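Local coordinates for protein tryptophan--tRNA ligase (Campylobacter jejuni, PDB 3M5W) that probably joins tryptophan to its cognate tRNA at the expense of ATP, as a homodimeric aminoacyl-tRNA synthetase of the first class, at residues E154-I159 with T172-R177. Sequence-based numbering, arbitrary orientation. Where two conformers were deposited one is given.
Sequences EIARDI and TLPEAR
In one of its two conformers, Arg-157 reaches from its helix across the chain entering the next strand and takes hold of the backbone at Pro-174, a worked example of how one long polar side chain can tie a crossover helix to the strand that follows it. Two of its nitrogens share a single acceptor: NE donates to Pro-174 O at 2.9 Å, nearly in line with the carbonyl bond, while NH2 reaches the same oxygen at 3.1 Å from well above the carbonyl plane, with a more bent N-H...O angle of 135°. With CG anti to the backbone N (chi1 -167°), the chain runs out from the helix and then bends at chi3, which turns this edge of the guanidinium toward the oxygen. Leu-173 CB lies 3.8 Å above the guanidinium plane, over its centre; in this conformer the edge bonds and the apolar group on one face would probably restrict turning of the guanidinium.

The buried side is apolar: Ala-156 CB meets Pro-174 CG at 4.3 Å. Toward solvent the contact is looser. Glu-175 OE1 makes a 3.5 Å salt bridge to Arg-157 NH2, the carboxylate and guanidinium planes turned 69° apart, and a water that donates to Leu-173 O accepts only weakly from NH2.

The contact closes a beta-alpha-beta unit of the nucleotide-binding fold of this synthetase class: helix 150-167 connects parallel strands 142-145 and 175-178, Glu-175 pairs through its backbone with Val-143, and helix 122-137 packs through Ile-135 against Ala-156 and Pro-174.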
loop_
_atom_site.group_PDB
_atom_site.type_symbol
_atom_site.label_atom_id
_atom_site.label_comp_id
_atom_site.label_asym_id
_atom_site.label_seq_id
_atom_site.Cartn_x
_atom_site.Cartn_y
_atom_site.Cartn_z
ATOM N N GLU B 154 -2.564 1.335 19.704
ATOM C CA GLU B 154 -2.470 2.758 20.003
ATOM C C GLU B 154 -2.196 3.565 18.741
ATOM O O GLU B 154 -2.663 4.701 18.600
ATOM C CB GLU B 154 -1.348 2.962 21.006
ATOM C CG GLU B 154 -1.522 2.129 22.258
ATOM C CD GLU B 154 -0.599 2.565 23.392
ATOM O OE1 GLU B 154 0.406 3.278 23.124
ATOM O OE2 GLU B 154 -0.893 2.197 24.556
ATOM N N ILE B 155 -1.425 2.971 17.830
ATOM C CA ILE B 155 -1.105 3.619 16.562
ATOM C C ILE B 155 -2.381 3.713 15.741
ATOM O O ILE B 155 -2.782 4.796 15.348
ATOM C CB ILE B 155 0.087 2.937 15.840
ATOM C CG1 ILE B 155 1.372 3.328 16.564
ATOM C CG2 ILE B 155 0.183 3.308 14.330
ATOM C CD1 ILE B 155 2.579 2.614 16.136
ATOM N N ALA B 156 -3.068 2.601 15.551
ATOM C CA ALA B 156 -4.352 2.638 14.858
ATOM C C ALA B 156 -5.293 3.653 15.512
ATOM O O ALA B 156 -5.932 4.456 14.839
ATOM C CB ALA B 156 -4.986 1.238 14.831
ATOM N N ARG B 157 -5.366 3.631 16.832
ATOM C CA ARG B 157 -6.194 4.604 17.542
ATOM C C ARG B 157 -5.831 6.084 17.217
ATOM O O ARG B 157 -6.715 6.935 17.021
ATOM C CB ARG B 157 -6.186 4.310 19.056
ATOM C CG ARG B 157 -7.243 5.063 19.827
ATOM C CD ARG B 157 -7.252 4.672 21.274
ATOM N NE ARG B 157 -8.390 3.793 21.518
ATOM C CZ ARG B 157 -9.529 4.180 22.084
ATOM N NH1 ARG B 157 -9.667 5.431 22.499
ATOM N NH2 ARG B 157 -10.520 3.308 22.254
ATOM N N ASP B 158 -4.544 6.398 17.127
ATOM C CA ASP B 158 -4.161 7.753 16.718
ATOM C C ASP B 158 -4.521 8.084 15.272
ATOM O O ASP B 158 -4.968 9.184 14.991
ATOM C CB ASP B 158 -2.687 7.984 16.955
ATOM C CG ASP B 158 -2.324 7.818 18.415
ATOM O OD1 ASP B 158 -3.181 8.171 19.254
ATOM O OD2 ASP B 158 -1.221 7.307 18.738
ATOM N N ILE B 159 -4.326 7.147 14.349
ATOM C CA ILE B 159 -4.656 7.426 12.970
ATOM C C ILE B 159 -6.160 7.639 12.879
ATOM O O ILE B 159 -6.626 8.552 12.201
ATOM C CB ILE B 159 -4.162 6.274 12.039
ATOM C CG1 ILE B 159 -2.644 6.161 12.154
ATOM C CG2 ILE B 159 -4.592 6.485 10.568
ATOM C CD1 ILE B 159 -2.047 5.006 11.368
ATOM N N THR B 172 -14.570 3.691 14.087
ATOM C CA THR B 172 -14.637 3.222 15.453
ATOM C C THR B 172 -13.224 3.166 15.971
ATOM O O THR B 172 -12.336 2.625 15.321
ATOM C CB THR B 172 -15.152 1.784 15.502
ATOM O OG1 THR B 172 -16.413 1.695 14.831
ATOM C CG2 THR B 172 -15.297 1.327 16.925
ATOM N N LEU B 173 -13.015 3.732 17.149
ATOM C CA LEU B 173 -11.728 3.684 17.824
ATOM C C LEU B 173 -11.569 2.319 18.464
ATOM O O LEU B 173 -12.438 1.876 19.231
ATOM C CB LEU B 173 -11.678 4.750 18.896
ATOM C CG LEU B 173 -11.849 6.152 18.348
ATOM C CD1 LEU B 173 -11.937 7.155 19.522
ATOM C CD2 LEU B 173 -10.679 6.436 17.416
ATOM N N PRO B 174 -10.451 1.648 18.165
ATOM C CA PRO B 174 -10.330 0.274 18.638
ATOM C C PRO B 174 -9.629 0.250 19.975
ATOM O O PRO B 174 -9.048 1.249 20.385
ATOM C CB PRO B 174 -9.469 -0.373 17.548
ATOM C CG PRO B 174 -8.552 0.711 17.127
ATOM C CD PRO B 174 -9.359 2.009 17.247
ATOM N N GLU B 175 -9.672 -0.884 20.648
ATOM C CA GLU B 175 -9.165 -0.979 22.006
ATOM C C GLU B 175 -8.421 -2.285 22.148
ATOM O O GLU B 175 -8.912 -3.323 21.726
ATOM C CB GLU B 175 -10.326 -0.933 22.983
ATOM C CG GLU B 175 -10.053 -0.085 24.215
ATOM C CD GLU B 175 -11.300 0.643 24.708
ATOM O OE1 GLU B 175 -12.258 0.784 23.898
ATOM O OE2 GLU B 175 -11.316 1.073 25.893
ATOM N N ALA B 176 -7.215 -2.236 22.695
ATOM C CA ALA B 176 -6.501 -3.466 22.975
ATOM C C ALA B 176 -7.233 -4.163 24.111
ATOM O O ALA B 176 -7.801 -3.521 24.989
ATOM C CB ALA B 176 -5.073 -3.193 23.349
ATOM N N ARG B 177 -7.292 -5.485 24.057
ATOM C CA ARG B 177 -7.710 -6.249 25.215
ATOM C C ARG B 177 -6.585 -7.206 25.393
ATOM O O ARG B 177 -6.422 -8.111 24.568
ATOM C CB ARG B 177 -8.995 -7.023 24.953
ATOM C CG ARG B 177 -9.291 -8.084 26.001
ATOM C CD ARG B 177 -9.176 -9.454 25.401
ATOM N NE ARG B 177 -10.359 -9.739 24.604
ATOM C CZ ARG B 177 -10.571 -10.851 23.903
ATOM N NH1 ARG B 177 -11.711 -10.987 23.228
ATOM N NH2 ARG B 177 -9.664 -11.831 23.880
HETATM O O HOH W 1 -13.718 3.142 21.540
#